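Side-chain contacts in alanine racemase (Oenococcus oeni PSU-1, PDB 3HUR), which belongs to the alanine racemase family, whose chain joins an N-terminal TIM-barrel domain to a C-terminal domain built mainly of beta strands: residues L286-G289 with G293-R296; L295-K300 with G342-T347; D280-T285 with D326-I331. All blocks are in the same frame, centred on the assembly; numbering follows the deposited sequence.

All three contacts belong to the C-terminal, beta-rich part of the chain, but they differ in depth and chemistry. Interaction 1 is buried and apolar: the loop after strand 281-286 packs against the short 3-10 segment 293-296. Interaction 2 starts from the same segment, sharing Leu295 and Arg296, and is partly buried and polar, with an arginine reaching to the loop before strand 347-353. Interaction 3 lies at the surface, about 20 Å centre to centre from interaction 1, where a lysine chain covers a tyrosine ring. Strand 281-286 connects interactions 3 and 1 directly, whereas interactions 2 and 3 stay about 12 Å apart at their nearest atoms.

Interaction 1: residues L286-G289 with G293-R296; sequences LPFG and GWLR. With SO4 (sulfate ion), chain C.
Gly289 and Leu295 bring the two backbones to their closest approach, 7.0 Å between CA atoms, where the loop leaving strand 281-286 comes up beside the 3-10 segment 293-296. Pro287, centre of an inverse gamma turn, redirects the chain just before Phe288. The phenyl ring of Phe288 receives Trp294 over one face: Trp294 CH2 lies 3.9 Å from Phe288 CG, toward the rim of the ring. The Phe288 ring and the six-membered ring of Trp294 are inclined at 53°, an oblique pair with centroids 5.5 Å apart. Leu295 divides its two branches. CD1 meets Phe288 CD1 at 3.8 Å, while CD2 reaches the backbone of Gly289, 3.8 Å from its O. No hydrogen bond joins the segments, and the packing is mainly apolar, apart from Leu295 CD2 against the carbonyl of Gly289. A sulfate, probably from the crystallisation liquor, lies by the start of the 3-10 segment, where Gly293 N donates to its O1 at 2.7 Å; Arg369 also binds this ion. Leu337 of strand 334-339 touches Phe288, Trp294 and Leu295 alike. From strand 251-263, Ser255 touches Phe288 and Val253 touches Trp294, and both aromatic residues also meet Thr10 of strand 10-15.

Interaction 2: residues L295-K300 with G342-T347; sequences LRRMQK and GGEQIT
Arg297 reaches across from the end of the 3-10 segment to grip the carbonyl oxygen of Gln345 with both of its terminal nitrogens. Arg297 NH2 donates to Gln345 O at 3.0 Å and Arg297 NH1 donates to the same oxygen at 3.1 Å, an end-on hold by two N-H groups on one acceptor. The oxygen sits near the guanidinium plane, at its edge. Seen from the carbonyl, however, the two donors differ: NH2 lies in the carbonyl plane, whereas NH1 is 40° above it. Both bonds are moderately bent, as is expected when two nitrogens share one acceptor. Ile346 adds an apolar flank through CG2, 4.0 Å from Arg297 NH1.

This edge is the tight side of the contact. Looser packing lies over one face of the guanidinium, where the carboxylate of Glu344, a partly exposed residue, is stacked almost flat, the planes 14° apart. Glu344 is extended throughout, its CG pointing opposite the backbone N (chi1 177°), which carries its CD above the rim of the guanidinium. Its attraction is electrostatic: Glu344 OE1 is 4.0 Å from Arg297 NH1, a long salt bridge in which no N-H points at the oxygen. The negative charge would nevertheless be expected to stabilise the arginine.

Arg297 NH2 also makes a weak bond to Thr365 O, and the backbones of Arg297 and Lys340 are hydrogen-bonded. The arginine thus spans from the residue just before strand 298-299, whose Gln299 pairs with Ile338 of strand 334-339, to the loop entering strand 347-353, where Ile346 packs on Phe251 of strand 251-263.

Interaction 3: residues D280-T285 with D326-I331; sequences DGYVAT and DRKYPI
In the mixed beta sheet of the C-terminal part, the loop that links strands 321-324 and 334-339 passes beside strand 281-286 and lays Lys328 over the ring of Tyr282. The two residues are also the closest in backbone, with CA atoms 5.9 Å apart. Lys328 CB stands 3.7 Å from the centroid of the Tyr282 ring and only 7° off its normal, a CH-pi contact over the middle of the face. The chain then runs outward across the ring: Lys328 CG is 3.6 Å from Tyr282 CE1, and Lys328 CD lies 4.0 Å from Tyr282 OH. With CG anti to the backbone N (chi1 -179°) and an extended chain beyond it, the methylenes follow the ring toward its hydroxyl; the chain passes the rim at CD, and the amino group lies beyond it. On the strand, Tyr282 also meets Phe262 edge-to-face, and its backbone pairs with Leu325.

Within the loop, side chains from both sides of Lys328 bond and stack with one another. Asp326 OD1 accepts from Tyr329 OH through its syn lone pair, at 2.9 Å, and lies in the plane of the tyrosine ring, at its edge. The guanidinium of Arg327 covers one face of that ring, its CZ 3.6 Å above the plane, while Arg327 NE makes a weak bond to Lys328 O.

No hydrogen bond passes between the segments, and the lysine meets the tyrosine through its aliphatic carbons. The ring face thus gains apolar cover at a partly exposed position while the ammonium group is carried beyond it, and attraction across the contact is probably largely dispersive.

Interaction 1: residues L286-G289 with G293-R296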
loop_
_atom_site.group_PDB
_atom_site.type_symbol
_atom_site.label_atom_id
_atom_site.label_comp_id
_atom_site.label_asym_id
_atom_site.label_seq_id
_atom_site.Cartn_x
_atom_site.Cartn_y
_atom_site.Cartn_z
ATOM N N LEU A 286 23.936 -2.312 -1.231
ATOM C CA LEU A 286 23.381 -2.857 -0.001
ATOM C C LEU A 286 22.116 -3.602 -0.393
ATOM O O LEU A 286 21.376 -3.148 -1.257
ATOM C CB LEU A 286 23.072 -1.726 1.005
ATOM C CG LEU A 286 24.186 -0.705 1.264
ATOM C CD1 LEU A 286 23.740 0.311 2.286
ATOM C CD2 LEU A 286 25.504 -1.329 1.712
ATOM N N PRO A 287 21.857 -4.744 0.228
ATOM C CA PRO A 287 20.776 -5.547 -0.273
ATOM C C PRO A 287 19.433 -5.176 0.353
ATOM O O PRO A 287 18.733 -6.031 0.885
ATOM C CB PRO A 287 21.221 -6.949 0.085
ATOM C CG PRO A 287 21.905 -6.758 1.422
ATOM C CD PRO A 287 22.631 -5.461 1.253
ATOM N N PHE A 288 19.077 -3.900 0.285
ATOM C CA PHE A 288 17.712 -3.503 0.488
ATOM C C PHE A 288 17.259 -2.453 -0.496
ATOM O O PHE A 288 18.038 -1.700 -1.049
ATOM C CB PHE A 288 17.517 -2.997 1.912
ATOM C CG PHE A 288 18.448 -1.900 2.297
ATOM C CD1 PHE A 288 18.129 -0.601 2.039
ATOM C CD2 PHE A 288 19.649 -2.181 2.916
ATOM C CE1 PHE A 288 18.979 0.411 2.393
ATOM C CE2 PHE A 288 20.506 -1.160 3.305
ATOM C CZ PHE A 288 20.164 0.135 3.029
ATOM N N GLY A 289 15.947 -2.381 -0.659
ATOM C CA GLY A 289 15.331 -1.328 -1.450
ATOM C C GLY A 289 13.857 -1.256 -1.204
ATOM O O GLY A 289 13.378 -1.656 -0.153
ATOM N N GLY A 293 9.260 -2.573 3.194
ATOM C CA GLY A 293 8.318 -1.617 3.679
ATOM C C GLY A 293 8.854 -0.818 4.822
ATOM O O GLY A 293 8.517 0.323 4.941
ATOM N N TRP A 294 9.697 -1.390 5.658
ATOM C CA TRP A 294 10.341 -0.598 6.668
ATOM C C TRP A 294 11.179 0.549 6.111
ATOM O O TRP A 294 11.559 1.463 6.850
ATOM C CB TRP A 294 11.244 -1.479 7.563
ATOM C CG TRP A 294 12.350 -2.266 6.859
ATOM C CD1 TRP A 294 12.300 -3.594 6.477
ATOM C CD2 TRP A 294 13.646 -1.791 6.464
ATOM N NE1 TRP A 294 13.471 -3.953 5.904
ATOM C CE2 TRP A 294 14.322 -2.874 5.885
ATOM C CE3 TRP A 294 14.299 -0.578 6.571
ATOM C CZ2 TRP A 294 15.614 -2.769 5.373
ATOM C CZ3 TRP A 294 15.609 -0.455 6.067
ATOM C CH2 TRP A 294 16.244 -1.549 5.465
ATOM N N LEU A 295 11.532 0.507 4.834
ATOM C CA LEU A 295 12.493 1.502 4.323
ATOM C C LEU A 295 11.861 2.879 4.360
ATOM O O LEU A 295 12.568 3.892 4.498
ATOM C CB LEU A 295 12.995 1.188 2.898
ATOM C CG LEU A 295 14.120 2.088 2.387
ATOM C CD1 LEU A 295 15.404 1.846 3.147
ATOM C CD2 LEU A 295 14.352 1.873 0.928
ATOM N N ARG A 296 10.530 2.912 4.285
ATOM C CA ARG A 296 9.865 4.193 4.201
ATOM C C ARG A 296 9.855 4.956 5.521
ATOM O O ARG A 296 9.395 6.081 5.528
ATOM C CB ARG A 296 8.482 4.099 3.519
ATOM C CG ARG A 296 7.297 3.714 4.379
ATOM C CD ARG A 296 6.173 3.066 3.505
ATOM N NE ARG A 296 5.478 1.955 4.208
ATOM C CZ ARG A 296 5.009 0.834 3.623
ATOM N NH1 ARG A 296 5.148 0.617 2.309
ATOM N NH2 ARG A 296 4.434 -0.113 4.364
HETATM S S SO4 C . 8.201 -5.020 5.851
HETATM O O1 SO4 C . 8.788 -4.900 4.503
HETATM O O2 SO4 C . 6.842 -5.477 5.516
HETATM O O3 SO4 C . 9.053 -5.915 6.738
HETATM O O4 SO4 C . 8.179 -3.699 6.501
#

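Interaction 2: residues L295-K300 with G342-T347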
loop_
_atom_site.group_PDB
_atom_site.type_symbol
_atom_site.label_atom_id
_atom_site.label_comp_id
_atom_site.label_asym_id
_atom_site.label_seq_id
_atom_site.Cartn_x
_atom_site.Cartn_y
_atom_site.Cartn_z
ATOM N N LEU A 295 11.532 0.507 4.834
ATOM C CA LEU A 295 12.493 1.502 4.323
ATOM C C LEU A 295 11.861 2.879 4.360
ATOM O O LEU A 295 12.568 3.892 4.498
ATOM C CB LEU A 295 12.995 1.188 2.898
ATOM C CG LEU A 295 14.120 2.088 2.387
ATOM C CD1 LEU A 295 15.404 1.846 3.147
ATOM C CD2 LEU A 295 14.352 1.873 0.928
ATOM N N ARG A 296 10.530 2.912 4.285
ATOM C CA ARG A 296 9.865 4.193 4.201
ATOM C C ARG A 296 9.855 4.956 5.521
ATOM O O ARG A 296 9.395 6.081 5.528
ATOM C CB ARG A 296 8.482 4.099 3.519
ATOM C CG ARG A 296 7.297 3.714 4.379
ATOM C CD ARG A 296 6.173 3.066 3.505
ATOM N NE ARG A 296 5.478 1.955 4.208
ATOM C CZ ARG A 296 5.009 0.834 3.623
ATOM N NH1 ARG A 296 5.148 0.617 2.309
ATOM N NH2 ARG A 296 4.434 -0.113 4.364
ATOM N N ARG A 297 10.413 4.410 6.610
ATOM C CA ARG A 297 10.635 5.219 7.794
ATOM C C ARG A 297 12.069 5.706 7.932
ATOM O O ARG A 297 12.402 6.380 8.931
ATOM C CB ARG A 297 10.209 4.491 9.072
ATOM C CG ARG A 297 11.155 3.457 9.617
ATOM C CD ARG A 297 10.968 3.260 11.121
ATOM N NE ARG A 297 9.674 2.670 11.511
ATOM C CZ ARG A 297 9.159 2.756 12.748
ATOM N NH1 ARG A 297 9.831 3.372 13.704
ATOM N NH2 ARG A 297 7.977 2.198 13.042
ATOM N N MET A 298 12.915 5.380 6.952
ATOM C CA MET A 298 14.319 5.742 7.016
ATOM C C MET A 298 14.661 6.879 6.042
ATOM O O MET A 298 14.103 6.980 4.953
ATOM C CB MET A 298 15.201 4.537 6.709
ATOM C CG MET A 298 14.929 3.298 7.526
ATOM S SD MET A 298 15.247 3.414 9.254
ATOM C CE MET A 298 14.289 1.959 9.614
ATOM N N GLN A 299 15.592 7.731 6.435
ATOM C CA GLN A 299 16.041 8.766 5.557
ATOM C C GLN A 299 16.857 8.089 4.472
ATOM O O GLN A 299 17.587 7.122 4.724
ATOM C CB GLN A 299 16.855 9.821 6.330
ATOM C CG GLN A 299 18.242 9.370 6.811
ATOM C CD GLN A 299 19.182 10.537 7.100
ATOM O OE1 GLN A 299 19.012 11.275 8.101
ATOM N NE2 GLN A 299 20.178 10.722 6.224
ATOM N N LYS A 300 16.754 8.593 3.259
ATOM C CA LYS A 300 17.400 7.942 2.153
ATOM C C LYS A 300 18.550 8.763 1.543
ATOM O O LYS A 300 18.871 8.617 0.361
ATOM C CB LYS A 300 16.328 7.538 1.142
ATOM C CG LYS A 300 15.629 6.258 1.601
ATOM C CD LYS A 300 14.305 6.008 0.902
ATOM C CE LYS A 300 13.179 6.900 1.429
ATOM N NZ LYS A 300 12.337 6.213 2.413
ATOM N N GLY A 342 14.213 9.527 15.029
ATOM C CA GLY A 342 14.810 8.584 15.998
ATOM C C GLY A 342 13.874 8.108 17.101
ATOM O O GLY A 342 13.919 6.937 17.504
ATOM N N GLY A 343 13.009 9.002 17.569
ATOM C CA GLY A 343 12.084 8.675 18.627
ATOM C C GLY A 343 10.742 8.095 18.181
ATOM O O GLY A 343 9.820 7.963 19.015
ATOM N N GLU A 344 10.613 7.769 16.893
ATOM C CA GLU A 344 9.333 7.316 16.347
ATOM C C GLU A 344 8.914 6.013 17.008
ATOM O O GLU A 344 9.737 5.196 17.353
ATOM C CB GLU A 344 9.387 7.138 14.795
ATOM C CG GLU A 344 8.063 6.583 14.197
ATOM C CD GLU A 344 8.004 6.525 12.692
ATOM O OE1 GLU A 344 8.995 6.879 12.025
ATOM O OE2 GLU A 344 6.948 6.106 12.156
ATOM N N GLN A 345 7.614 5.827 17.174
ATOM C CA GLN A 345 7.091 4.611 17.799
ATOM C C GLN A 345 7.436 3.332 16.969
ATOM O O GLN A 345 7.558 3.387 15.770
ATOM C CB GLN A 345 5.564 4.656 17.969
ATOM C CG GLN A 345 4.942 5.974 18.376
ATOM C CD GLN A 345 4.995 6.242 19.879
ATOM O OE1 GLN A 345 3.993 6.070 20.589
ATOM N NE2 GLN A 345 6.167 6.649 20.364
ATOM N N ILE A 346 7.556 2.202 17.665
ATOM C CA ILE A 346 7.769 0.927 17.027
ATOM C C ILE A 346 6.590 0.011 17.234
ATOM O O ILE A 346 6.604 -1.109 16.754
ATOM C CB ILE A 346 9.077 0.291 17.437
ATOM C CG1 ILE A 346 9.136 0.054 18.948
ATOM C CG2 ILE A 346 10.209 1.141 16.976
ATOM C CD1 ILE A 346 10.338 -0.701 19.406
ATOM N N THR A 347 5.533 0.524 17.876
ATOM C CA THR A 347 4.276 -0.228 18.060
ATOM C C THR A 347 3.096 0.654 17.824
ATOM O O THR A 347 3.193 1.854 17.957
ATOM C CB THR A 347 4.132 -0.789 19.485
ATOM O OG1 THR A 347 4.567 0.197 20.405
ATOM C CG2 THR A 347 4.976 -2.019 19.712
#

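Interaction 3: residues D280-T285 with D326-I331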
loop_
_atom_site.group_PDB
_atom_site.type_symbol
_atom_site.label_atom_id
_atom_site.label_comp_id
_atom_site.label_asym_id
_atom_site.label_seq_id
_atom_site.Cartn_x
_atom_site.Cartn_y
_atom_site.Cartn_z
ATOM N N ASP A 280 36.596 9.421 -8.838
ATOM C CA ASP A 280 37.210 8.114 -8.667
ATOM C C ASP A 280 36.984 7.704 -7.188
ATOM O O ASP A 280 37.077 8.543 -6.276
ATOM C CB ASP A 280 38.706 8.152 -9.063
ATOM N N GLY A 281 36.619 6.436 -6.975
ATOM C CA GLY A 281 36.357 5.892 -5.628
ATOM C C GLY A 281 35.329 4.759 -5.562
ATOM O O GLY A 281 34.584 4.500 -6.506
ATOM N N TYR A 282 35.264 4.104 -4.415
ATOM C CA TYR A 282 34.460 2.907 -4.268
ATOM C C TYR A 282 32.978 3.152 -3.955
ATOM O O TYR A 282 32.614 4.113 -3.250
ATOM C CB TYR A 282 35.067 2.042 -3.184
ATOM C CG TYR A 282 36.386 1.457 -3.580
ATOM C CD1 TYR A 282 36.458 0.166 -4.098
ATOM C CD2 TYR A 282 37.580 2.190 -3.429
ATOM C CE1 TYR A 282 37.665 -0.395 -4.462
ATOM C CE2 TYR A 282 38.815 1.630 -3.803
ATOM C CZ TYR A 282 38.840 0.338 -4.316
ATOM O OH TYR A 282 40.023 -0.250 -4.699
ATOM N N VAL A 283 32.140 2.256 -4.494
ATOM C CA VAL A 283 30.698 2.243 -4.248
ATOM C C VAL A 283 30.169 0.878 -3.813
ATOM O O VAL A 283 30.401 -0.139 -4.480
ATOM C CB VAL A 283 29.933 2.591 -5.465
ATOM C CG1 VAL A 283 28.429 2.359 -5.202
ATOM C CG2 VAL A 283 30.228 4.024 -5.837
ATOM N N ALA A 284 29.452 0.886 -2.688
ATOM C CA ALA A 284 28.861 -0.326 -2.111
ATOM C C ALA A 284 27.376 -0.434 -2.497
ATOM O O ALA A 284 26.640 0.574 -2.543
ATOM C CB ALA A 284 29.047 -0.330 -0.611
ATOM N N THR A 285 26.983 -1.652 -2.825
ATOM C CA THR A 285 25.579 -2.054 -3.024
ATOM C C THR A 285 25.050 -2.789 -1.768
ATOM O O THR A 285 25.647 -3.785 -1.319
ATOM C CB THR A 285 25.482 -3.068 -4.150
ATOM O OG1 THR A 285 26.060 -2.501 -5.303
ATOM C CG2 THR A 285 24.025 -3.496 -4.442
ATOM N N ASP A 326 34.153 5.961 1.841
ATOM C CA ASP A 326 35.278 6.897 1.978
ATOM C C ASP A 326 36.587 6.192 1.625
ATOM O O ASP A 326 37.488 6.784 1.031
ATOM C CB ASP A 326 35.288 7.679 3.333
ATOM C CG ASP A 326 35.356 6.783 4.586
ATOM O OD1 ASP A 326 35.318 5.533 4.470
ATOM O OD2 ASP A 326 35.447 7.358 5.715
ATOM N N ARG A 327 36.665 4.915 1.941
ATOM C CA ARG A 327 37.755 4.069 1.474
ATOM C C ARG A 327 37.102 2.779 1.010
ATOM O O ARG A 327 35.892 2.722 0.890
ATOM C CB ARG A 327 38.784 3.829 2.598
ATOM C CG ARG A 327 38.189 3.747 3.984
ATOM C CD ARG A 327 39.124 3.044 4.957
ATOM N NE ARG A 327 38.838 1.607 5.047
ATOM C CZ ARG A 327 38.547 0.949 6.169
ATOM N NH1 ARG A 327 38.294 -0.363 6.106
ATOM N NH2 ARG A 327 38.517 1.578 7.347
ATOM N N LYS A 328 37.889 1.748 0.749
ATOM C CA LYS A 328 37.348 0.479 0.297
ATOM C C LYS A 328 36.961 -0.292 1.554
ATOM O O LYS A 328 37.750 -0.312 2.507
ATOM C CB LYS A 328 38.423 -0.266 -0.523
ATOM C CG LYS A 328 38.001 -1.631 -1.112
ATOM C CD LYS A 328 39.225 -2.496 -1.484
ATOM C CE LYS A 328 38.824 -3.800 -2.219
ATOM N NZ LYS A 328 39.729 -4.970 -1.889
ATOM N N TYR A 329 35.769 -0.909 1.588
ATOM C CA TYR A 329 35.448 -1.848 2.682
ATOM C C TYR A 329 35.195 -3.232 2.141
ATOM O O TYR A 329 34.760 -3.381 1.012
ATOM C CB TYR A 329 34.242 -1.393 3.504
ATOM C CG TYR A 329 34.499 -0.155 4.296
ATOM C CD1 TYR A 329 34.564 1.083 3.664
ATOM C CD2 TYR A 329 34.695 -0.204 5.656
ATOM C CE1 TYR A 329 34.812 2.242 4.367
ATOM C CE2 TYR A 329 34.954 0.973 6.385
ATOM C CZ TYR A 329 35.003 2.181 5.715
ATOM O OH TYR A 329 35.263 3.343 6.386
ATOM N N PRO A 330 35.448 -4.259 2.950
ATOM C CA PRO A 330 35.189 -5.603 2.519
ATOM C C PRO A 330 33.705 -5.974 2.587
ATOM O O PRO A 330 32.955 -5.472 3.439
ATOM C CB PRO A 330 35.950 -6.431 3.544
ATOM C CG PRO A 330 35.864 -5.644 4.754
ATOM C CD PRO A 330 35.998 -4.232 4.312
ATOM N N ILE A 331 33.299 -6.922 1.747
ATOM C CA ILE A 331 31.918 -7.316 1.746
ATOM C C ILE A 331 31.640 -7.869 3.126
ATOM O O ILE A 331 32.530 -8.366 3.790
ATOM C CB ILE A 331 31.565 -8.305 0.581
ATOM C CG1 ILE A 331 32.210 -9.656 0.788
ATOM C CG2 ILE A 331 31.933 -7.718 -0.809
ATOM C CD1 ILE A 331 31.220 -10.691 1.211
#